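Local coordinates for M32 carboxypeptidase (Chitinophagaceae bacterium, PDB 7A03), which probably removes amino acids from the C-terminal ends of peptides, as a metal-dependent carboxypeptidase of the M32 family, at residues A12-K17 and G284-E289; S185-D190 and D491-K496; W212-D217 and A323-Q328. All blocks are in the same frame, centred on the assembly; numbering follows the deposited sequence.

Contact 1: A12-K17 and G284-E289; sequences AAYKQK and GLPCGE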
loop_
_atom_site.group_PDB
_atom_site.type_symbol
_atom_site.label_atom_id
_atom_site.label_comp_id
_atom_site.label_asym_id
_atom_site.label_seq_id
_atom_site.Cartn_x
_atom_site.Cartn_y
_atom_site.Cartn_z
ATOM N N ALA A 12 -21.244 -7.229 -24.259
ATOM C CA ALA A 12 -22.138 -7.453 -23.130
ATOM C C ALA A 12 -21.894 -8.816 -22.495
ATOM O O ALA A 12 -22.008 -8.959 -21.275
ATOM C CB ALA A 12 -23.600 -7.294 -23.557
ATOM N N ALA A 13 -21.522 -9.822 -23.298
ATOM C CA ALA A 13 -21.223 -11.126 -22.703
ATOM C C ALA A 13 -19.927 -11.084 -21.901
ATOM O O ALA A 13 -19.828 -11.699 -20.829
ATOM C CB ALA A 13 -21.176 -12.213 -23.781
ATOM N N TYR A 14 -18.928 -10.348 -22.402
ATOM C CA TYR A 14 -17.713 -10.113 -21.622
ATOM C C TYR A 14 -18.032 -9.453 -20.280
ATOM O O TYR A 14 -17.549 -9.884 -19.221
ATOM C CB TYR A 14 -16.742 -9.265 -22.443
ATOM C CG TYR A 14 -15.719 -8.515 -21.626
ATOM C CD1 TYR A 14 -14.611 -9.167 -21.095
ATOM C CD2 TYR A 14 -15.847 -7.148 -21.407
ATOM C CE1 TYR A 14 -13.654 -8.472 -20.344
ATOM C CE2 TYR A 14 -14.914 -6.455 -20.668
ATOM C CZ TYR A 14 -13.814 -7.114 -20.141
ATOM O OH TYR A 14 -12.894 -6.387 -19.402
ATOM N N LYS A 15 -18.838 -8.393 -20.310
ATOM C CA LYS A 15 -19.196 -7.692 -19.084
ATOM C C LYS A 15 -19.952 -8.600 -18.116
ATOM O O LYS A 15 -19.691 -8.582 -16.907
ATOM C CB LYS A 15 -20.000 -6.435 -19.432
ATOM C CG LYS A 15 -20.240 -5.475 -18.289
ATOM C CD LYS A 15 -21.034 -4.270 -18.775
ATOM C CE LYS A 15 -21.317 -3.293 -17.647
ATOM N NZ LYS A 15 -22.230 -2.206 -18.103
ATOM N N GLN A 16 -20.869 -9.428 -18.633
ATOM C CA GLN A 16 -21.617 -10.335 -17.770
ATOM C C GLN A 16 -20.677 -11.321 -17.080
ATOM O O GLN A 16 -20.761 -11.541 -15.862
ATOM C CB GLN A 16 -22.687 -11.056 -18.599
ATOM C CG GLN A 16 -23.533 -12.055 -17.827
ATOM C CD GLN A 16 -22.895 -13.430 -17.767
ATOM O OE1 GLN A 16 -22.354 -13.916 -18.760
ATOM N NE2 GLN A 16 -22.956 -14.067 -16.598
ATOM N N LYS A 17 -19.737 -11.892 -17.840
ATOM C CA LYS A 17 -18.809 -12.849 -17.236
ATOM C C LYS A 17 -17.942 -12.186 -16.175
ATOM O O LYS A 17 -17.731 -12.743 -15.082
ATOM C CB LYS A 17 -17.937 -13.490 -18.310
ATOM C CG LYS A 17 -18.695 -14.423 -19.235
ATOM C CD LYS A 17 -17.783 -14.933 -20.340
ATOM C CE LYS A 17 -18.530 -15.860 -21.282
ATOM N NZ LYS A 17 -19.033 -17.087 -20.599
ATOM N N GLY A 284 -16.190 -4.631 -11.886
ATOM C CA GLY A 284 -15.671 -5.880 -12.411
ATOM C C GLY A 284 -14.718 -5.760 -13.579
ATOM O O GLY A 284 -14.142 -6.773 -13.990
ATOM N N LEU A 285 -14.505 -4.561 -14.116
ATOM C CA LEU A 285 -13.715 -4.356 -15.322
ATOM C C LEU A 285 -12.456 -3.572 -14.991
ATOM O O LEU A 285 -12.412 -2.836 -13.998
ATOM C CB LEU A 285 -14.531 -3.575 -16.361
ATOM C CG LEU A 285 -15.974 -4.048 -16.559
ATOM C CD1 LEU A 285 -16.678 -3.226 -17.635
ATOM C CD2 LEU A 285 -15.995 -5.511 -16.968
ATOM N N PRO A 286 -11.408 -3.693 -15.815
ATOM C CA PRO A 286 -10.150 -3.007 -15.477
ATOM C C PRO A 286 -10.306 -1.511 -15.268
ATOM O O PRO A 286 -9.682 -0.951 -14.360
ATOM C CB PRO A 286 -9.222 -3.361 -16.652
ATOM C CG PRO A 286 -9.763 -4.693 -17.148
ATOM C CD PRO A 286 -11.263 -4.562 -16.997
ATOM N N CYS A 287 -11.159 -0.853 -16.052
ATOM C CA CYS A 287 -11.372 0.575 -15.860
ATOM C C CYS A 287 -12.266 0.889 -14.661
ATOM O O CYS A 287 -12.565 2.060 -14.430
ATOM C CB CYS A 287 -11.828 1.255 -17.156
ATOM S SG CYS A 287 -10.556 1.199 -18.457
ATOM N N GLY A 288 -12.667 -0.114 -13.875
ATOM C CA GLY A 288 -13.309 0.112 -12.594
ATOM C C GLY A 288 -12.494 -0.311 -11.388
ATOM O O GLY A 288 -13.040 -0.355 -10.280
ATOM N N GLU A 289 -11.209 -0.648 -11.573
ATOM C CA GLU A 289 -10.311 -1.086 -10.511
ATOM C C GLU A 289 -9.218 -0.044 -10.290
ATOM O O GLU A 289 -8.830 0.668 -11.216
ATOM C CB GLU A 289 -9.638 -2.421 -10.889
ATOM C CG GLU A 289 -10.617 -3.573 -11.083
ATOM C CD GLU A 289 -9.991 -4.817 -11.720
ATOM O OE1 GLU A 289 -8.809 -4.756 -12.119
ATOM O OE2 GLU A 289 -10.686 -5.865 -11.806
#
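Tyr14 reaches from helix 9-37 to Leu285 and Pro286 in the loop that follows helix 258-277. All three residues are buried, and this is the tight side of the contact. Tyr14 CG lies anti to the backbone N (chi1 158°), which carries the phenol out from the helix to the loop. Tyr14 OH then comes within 3.4 Å of Pro286 CD, the two side chains approaching from opposite directions. Leu285 sends CD2 obliquely against the ring, 4.0 Å from Tyr14 CE2. The hydroxyl is satisfied by a hydrogen bond with Ser91 OG of helix 82-100, so the ring is held at its polar end as well. In this largely helical M32 peptidase fold, the contact joins the N-terminal helix to the loop leading from helix 258-277 to helix 293-307. The loop makes a 3-10 turn here, closed by Gly288 N to Leu285 O at 2.7 Å. A leucine in place of Tyr14 would probably leave Ser91 without its phenolic partner and open a gap beside Pro286 CD. The looser side belongs to Lys15, which is partly exposed. Its aliphatic chain passes Leu285, with Lys15 CG 4.3 Å from Leu285 CD1. The chain runs on fully extended, and Lys15 NZ makes a long, weak ion pair with Glu281.

Contact 2: S185-D190 and D491-K496; sequences SPLLDD and DYAAGK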
loop_
_atom_site.group_PDB
_atom_site.type_symbol
_atom_site.label_atom_id
_atom_site.label_comp_id
_atom_site.label_asym_id
_atom_site.label_seq_id
_atom_site.Cartn_x
_atom_site.Cartn_y
_atom_site.Cartn_z
ATOM N N SER A 185 20.180 10.095 3.323
ATOM C CA SER A 185 21.229 9.937 4.329
ATOM C C SER A 185 21.726 11.274 4.865
ATOM O O SER A 185 21.800 11.429 6.097
ATOM C CB SER A 185 22.365 9.031 3.834
ATOM O OG SER A 185 21.859 7.831 3.271
ATOM N N PRO A 186 22.069 12.265 4.033
ATOM C CA PRO A 186 22.474 13.562 4.602
ATOM C C PRO A 186 21.374 14.211 5.412
ATOM O O PRO A 186 21.642 14.834 6.448
ATOM C CB PRO A 186 22.834 14.401 3.363
ATOM C CG PRO A 186 23.093 13.430 2.278
ATOM C CD PRO A 186 22.190 12.249 2.562
ATOM N N LEU A 187 20.125 14.066 4.961
ATOM C CA LEU A 187 19.011 14.612 5.723
ATOM C C LEU A 187 18.921 13.964 7.106
ATOM O O LEU A 187 18.682 14.653 8.109
ATOM C CB LEU A 187 17.720 14.456 4.917
ATOM C CG LEU A 187 16.424 14.907 5.571
ATOM C CD1 LEU A 187 16.619 16.267 6.154
ATOM C CD2 LEU A 187 15.281 14.915 4.571
ATOM N N LEU A 188 19.146 12.645 7.184
ATOM C CA LEU A 188 19.144 11.972 8.483
ATOM C C LEU A 188 20.289 12.459 9.364
ATOM O O LEU A 188 20.119 12.612 10.584
ATOM C CB LEU A 188 19.198 10.450 8.294
ATOM C CG LEU A 188 17.870 9.844 7.851
ATOM C CD1 LEU A 188 17.995 8.370 7.510
ATOM C CD2 LEU A 188 16.844 10.038 8.944
ATOM N N ASP A 189 21.464 12.711 8.768
ATOM C CA ASP A 189 22.564 13.260 9.551
ATOM C C ASP A 189 22.187 14.622 10.117
ATOM O O ASP A 189 22.516 14.943 11.265
ATOM C CB ASP A 189 23.820 13.406 8.691
ATOM C CG ASP A 189 24.411 12.082 8.265
ATOM O OD1 ASP A 189 24.001 11.035 8.801
ATOM O OD2 ASP A 189 25.299 12.101 7.382
ATOM N N ASP A 190 21.493 15.440 9.317
ATOM C CA ASP A 190 21.092 16.756 9.803
ATOM C C ASP A 190 20.082 16.626 10.934
ATOM O O ASP A 190 20.168 17.347 11.937
ATOM C CB ASP A 190 20.487 17.597 8.675
ATOM C CG ASP A 190 21.397 17.735 7.472
ATOM O OD1 ASP A 190 22.640 17.695 7.620
ATOM O OD2 ASP A 190 20.845 17.889 6.358
ATOM N N ASP A 491 11.932 17.518 -1.847
ATOM C CA ASP A 491 11.643 18.920 -1.540
ATOM C C ASP A 491 10.599 19.023 -0.438
ATOM O O ASP A 491 10.707 19.879 0.452
ATOM C CB ASP A 491 11.161 19.679 -2.780
ATOM C CG ASP A 491 12.225 19.802 -3.854
ATOM O OD1 ASP A 491 13.394 19.449 -3.586
ATOM O OD2 ASP A 491 11.871 20.264 -4.962
ATOM N N TYR A 492 9.612 18.128 -0.463
ATOM C CA TYR A 492 8.598 18.102 0.585
ATOM C C TYR A 492 9.220 17.772 1.943
ATOM O O TYR A 492 8.936 18.428 2.962
ATOM C CB TYR A 492 7.548 17.053 0.182
ATOM C CG TYR A 492 6.846 16.355 1.330
ATOM C CD1 TYR A 492 5.848 17.003 2.047
ATOM C CD2 TYR A 492 7.162 15.043 1.676
ATOM C CE1 TYR A 492 5.204 16.381 3.098
ATOM C CE2 TYR A 492 6.515 14.411 2.731
ATOM C CZ TYR A 492 5.543 15.092 3.432
ATOM O OH TYR A 492 4.890 14.477 4.467
ATOM N N ALA A 493 10.121 16.787 1.962
ATOM C CA ALA A 493 10.727 16.339 3.212
ATOM C C ALA A 493 11.719 17.360 3.751
ATOM O O ALA A 493 11.735 17.649 4.951
ATOM C CB ALA A 493 11.428 15.000 2.973
ATOM N N ALA A 494 12.591 17.877 2.887
ATOM C CA ALA A 494 13.520 18.922 3.293
ATOM C C ALA A 494 12.774 20.152 3.788
ATOM O O ALA A 494 13.154 20.744 4.802
ATOM C CB ALA A 494 14.450 19.278 2.131
ATOM N N GLY A 495 11.694 20.543 3.098
ATOM C CA GLY A 495 10.943 21.706 3.535
ATOM C C GLY A 495 10.366 21.536 4.924
ATOM O O GLY A 495 10.298 22.495 5.701
ATOM N N LYS A 496 9.959 20.311 5.262
ATOM C CA LYS A 496 9.417 20.091 6.597
ATOM C C LYS A 496 10.502 19.895 7.653
ATOM O O LYS A 496 10.334 20.348 8.791
ATOM C CB LYS A 496 8.441 18.909 6.578
ATOM C CG LYS A 496 8.093 18.377 7.943
ATOM C CD LYS A 496 6.739 17.699 7.929
ATOM C CE LYS A 496 6.742 16.514 6.997
ATOM N NZ LYS A 496 5.497 15.711 7.205
#
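Leu187 supplies the larger share of this small apolar contact, and Ala493 and Ala494 receive it. One branch of the leucine does the touching. Leu187 CD2 lies 4.2 Å from Ala493 CB, methyl against methyl. The same CD2 is 4.3 Å from Ala494 N, so it also rests on the backbone of helix 486-497. The methyl of Ala494 stays further off, with Ala494 CB 5.1 Å from Leu187 CD2. Ala494 therefore takes part mainly through its main chain. With chi1 at 177°, the leucine side chain extends away from its own N toward the other helix. The small alanine side chains let the leucine come close to the opposing backbone. Leu187 follows Pro186, where helix 170-192 is kinked because the proline N makes no bond to the preceding turn. Leu187 and Ala493 are buried, while Ala494 is partly exposed. This is a helix-helix side-chain contact, joining helix 170-192 to helix 486-497, the last helix of the chain. Leu187 also touches Leu498, just past the end of helix 486-497. Around the pair, Leu188 packs on Phe360 of helix 358-374, and Tyr492 meets Asn305 and Asn306 of helix 293-307.

Contact 3: W212-D217 and A323-Q328; sequences WQLGID and ALFPEQ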
loop_
_atom_site.group_PDB
_atom_site.type_symbol
_atom_site.label_atom_id
_atom_site.label_comp_id
_atom_site.label_asym_id
_atom_site.label_seq_id
_atom_site.Cartn_x
_atom_site.Cartn_y
_atom_site.Cartn_z
ATOM N N TRP A 212 -12.345 7.532 19.033
ATOM C CA TRP A 212 -13.204 6.930 18.018
ATOM C C TRP A 212 -13.979 8.000 17.264
ATOM O O TRP A 212 -13.984 8.031 16.017
ATOM C CB TRP A 212 -14.164 5.936 18.671
ATOM C CG TRP A 212 -15.181 5.434 17.714
ATOM C CD1 TRP A 212 -16.446 5.898 17.556
ATOM C CD2 TRP A 212 -15.022 4.366 16.764
ATOM N NE1 TRP A 212 -17.095 5.193 16.571
ATOM C CE2 TRP A 212 -16.238 4.258 16.055
ATOM C CE3 TRP A 212 -13.965 3.513 16.427
ATOM C CZ2 TRP A 212 -16.444 3.298 15.055
ATOM C CZ3 TRP A 212 -14.170 2.551 15.425
ATOM C CH2 TRP A 212 -15.394 2.466 14.746
ATOM N N GLN A 213 -14.620 8.913 18.013
ATOM C CA GLN A 213 -15.424 9.941 17.364
ATOM C C GLN A 213 -14.559 10.916 16.575
ATOM O O GLN A 213 -14.995 11.413 15.531
ATOM C CB GLN A 213 -16.301 10.663 18.388
ATOM C CG GLN A 213 -17.347 11.581 17.766
ATOM C CD GLN A 213 -18.278 10.846 16.837
ATOM O OE1 GLN A 213 -18.895 9.851 17.225
ATOM N NE2 GLN A 213 -18.371 11.310 15.596
ATOM N N LEU A 214 -13.339 11.181 17.049
ATOM C CA LEU A 214 -12.418 12.045 16.316
ATOM C C LEU A 214 -12.135 11.480 14.932
ATOM O O LEU A 214 -12.171 12.206 13.926
ATOM C CB LEU A 214 -11.116 12.185 17.107
ATOM C CG LEU A 214 -9.930 12.814 16.366
ATOM C CD1 LEU A 214 -10.285 14.223 15.942
ATOM C CD2 LEU A 214 -8.703 12.818 17.257
ATOM N N GLY A 215 -11.852 10.175 14.868
ATOM C CA GLY A 215 -11.566 9.557 13.578
ATOM C C GLY A 215 -12.763 9.573 12.646
ATOM O O GLY A 215 -12.633 9.852 11.444
ATOM N N ILE A 216 -13.951 9.270 13.184
ATOM C CA ILE A 216 -15.170 9.381 12.376
ATOM C C ILE A 216 -15.332 10.799 11.816
ATOM O O ILE A 216 -15.672 10.993 10.637
ATOM C CB ILE A 216 -16.395 8.952 13.203
ATOM C CG1 ILE A 216 -16.292 7.473 13.626
ATOM C CG2 ILE A 216 -17.673 9.275 12.438
ATOM C CD1 ILE A 216 -16.474 6.495 12.483
ATOM N N ASP A 217 -15.130 11.812 12.668
ATOM C CA ASP A 217 -15.267 13.200 12.239
ATOM C C ASP A 217 -14.267 13.540 11.141
ATOM O O ASP A 217 -14.617 14.183 10.145
ATOM C CB ASP A 217 -15.029 14.119 13.433
ATOM C CG ASP A 217 -16.218 14.214 14.361
ATOM O OD1 ASP A 217 -17.265 13.593 14.088
ATOM O OD2 ASP A 217 -16.091 14.934 15.376
ATOM N N ALA A 323 -9.347 21.112 22.301
ATOM C CA ALA A 323 -10.635 21.164 22.988
ATOM C C ALA A 323 -11.121 19.775 23.364
ATOM O O ALA A 323 -11.797 19.605 24.393
ATOM C CB ALA A 323 -11.663 21.844 22.084
ATOM N N LEU A 324 -10.805 18.778 22.534
ATOM C CA LEU A 324 -11.221 17.412 22.817
ATOM C C LEU A 324 -10.408 16.786 23.950
ATOM O O LEU A 324 -10.945 16.001 24.743
ATOM C CB LEU A 324 -11.080 16.585 21.544
ATOM C CG LEU A 324 -11.667 15.191 21.546
ATOM C CD1 LEU A 324 -13.125 15.264 22.002
ATOM C CD2 LEU A 324 -11.556 14.635 20.151
ATOM N N PHE A 325 -9.113 17.103 24.036
ATOM C CA PHE A 325 -8.199 16.481 25.001
ATOM C C PHE A 325 -7.444 17.556 25.782
ATOM O O PHE A 325 -6.209 17.606 25.768
ATOM C CB PHE A 325 -7.211 15.565 24.274
ATOM C CG PHE A 325 -7.859 14.399 23.567
ATOM C CD1 PHE A 325 -8.401 13.364 24.296
ATOM C CD2 PHE A 325 -7.906 14.335 22.182
ATOM C CE1 PHE A 325 -8.988 12.272 23.661
ATOM C CE2 PHE A 325 -8.498 13.251 21.540
ATOM C CZ PHE A 325 -9.042 12.222 22.288
ATOM N N PRO A 326 -8.154 18.433 26.495
ATOM C CA PRO A 326 -7.459 19.577 27.105
ATOM C C PRO A 326 -6.493 19.188 28.210
ATOM O O PRO A 326 -5.481 19.878 28.393
ATOM C CB PRO A 326 -8.604 20.457 27.619
ATOM C CG PRO A 326 -9.689 19.506 27.893
ATOM C CD PRO A 326 -9.589 18.422 26.831
ATOM N N GLU A 327 -6.751 18.092 28.935
ATOM C CA GLU A 327 -5.823 17.683 29.984
ATOM C C GLU A 327 -4.520 17.138 29.417
ATOM O O GLU A 327 -3.502 17.130 30.113
ATOM C CB GLU A 327 -6.468 16.665 30.925
ATOM C CG GLU A 327 -5.648 16.423 32.181
ATOM C CD GLU A 327 -6.416 15.714 33.275
ATOM O OE1 GLU A 327 -7.542 16.155 33.596
ATOM O OE2 GLU A 327 -5.881 14.722 33.821
ATOM N N GLN A 328 -4.523 16.699 28.161
ATOM C CA GLN A 328 -3.321 16.168 27.539
ATOM C C GLN A 328 -2.613 17.194 26.670
ATOM O O GLN A 328 -1.381 17.177 26.583
ATOM C CB GLN A 328 -3.684 14.951 26.675
ATOM C CG GLN A 328 -4.204 13.745 27.470
ATOM C CD GLN A 328 -5.621 13.945 27.991
ATOM O OE1 GLN A 328 -6.488 14.514 27.304
ATOM N NE2 GLN A 328 -5.859 13.502 29.226
#
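The shortest polar bond beside the Leu214-Leu324 contact is the helical one from Asp217 N to Gln213 O, 2.9 Å long. The side chains of the same two residues are joined as well. Gln213 NE2 donates to Asp217 OD1 over 3.0 Å, fairly straight at 156°. The carboxylate oxygen lies in the plane of the Gln213 amide, whereas the donor meets Asp217 from above the carboxylate plane. Asp217 OD2 binds a glycerol molecule, probably from the crystallisation liquor, so both carboxylate oxygens are engaged. Across the contact everything is apolar, and Leu214 does the work for helix 208-222. Leu214 CB is 3.9 Å from Leu324 CD2, at the end of helix 311-324. A chi1 of 168° turns the Leu214 branch opposite its own N, and Leu214 CD2 points to the rim of the Phe325 ring. It arrives close to the ring plane, 4.3 Å from Phe325 CE2. Leu324 lies over a face of the same ring, its CG 3.7 Å above the Phe325 plane and offset toward the rim. Thus one leucine meets the phenyl at an edge and the other over a face. Phe206 adds an edge-to-face ring contact. Phe325 leaves helical geometry after helix 311-324 and occupies the N-cap position of the short helix 326-329. Gln328 N bonds to Phe325 O in that first turn. Leu214 also packs on Phe258 and Thr262 of helix 258-277. That helix carries an HExxH pattern, consistent with the metal-binding motif of this peptidase clan; no metal is bound to it here. The contact joins helix 208-222 to the turn between helices 311-324 and 326-329, with Leu214 touching both that turn and helix 258-277, within the largely helical fold of an M32 carboxypeptidase.

How the contacts relate
From the N terminus, the chain first passes 12-17 on helix 9-37, and contact 1 closes when it reaches 284-289. By then two other loops are open. One began at 185-190 and the other at 212-217, on the successive helices 170-192 and 208-222. Contact 3 closes at 323-328, and contact 2 only at 491-496, near the C terminus. Contact 3 is therefore nested inside the loop of contact 2, and contact 1 crosses both. Contacts 1 and 2 lie on opposite sides of the chain's centre, their own centres 45 Å apart. Together they tie the N-terminal helix, the middle of the chain and the C-terminal helix into one fold.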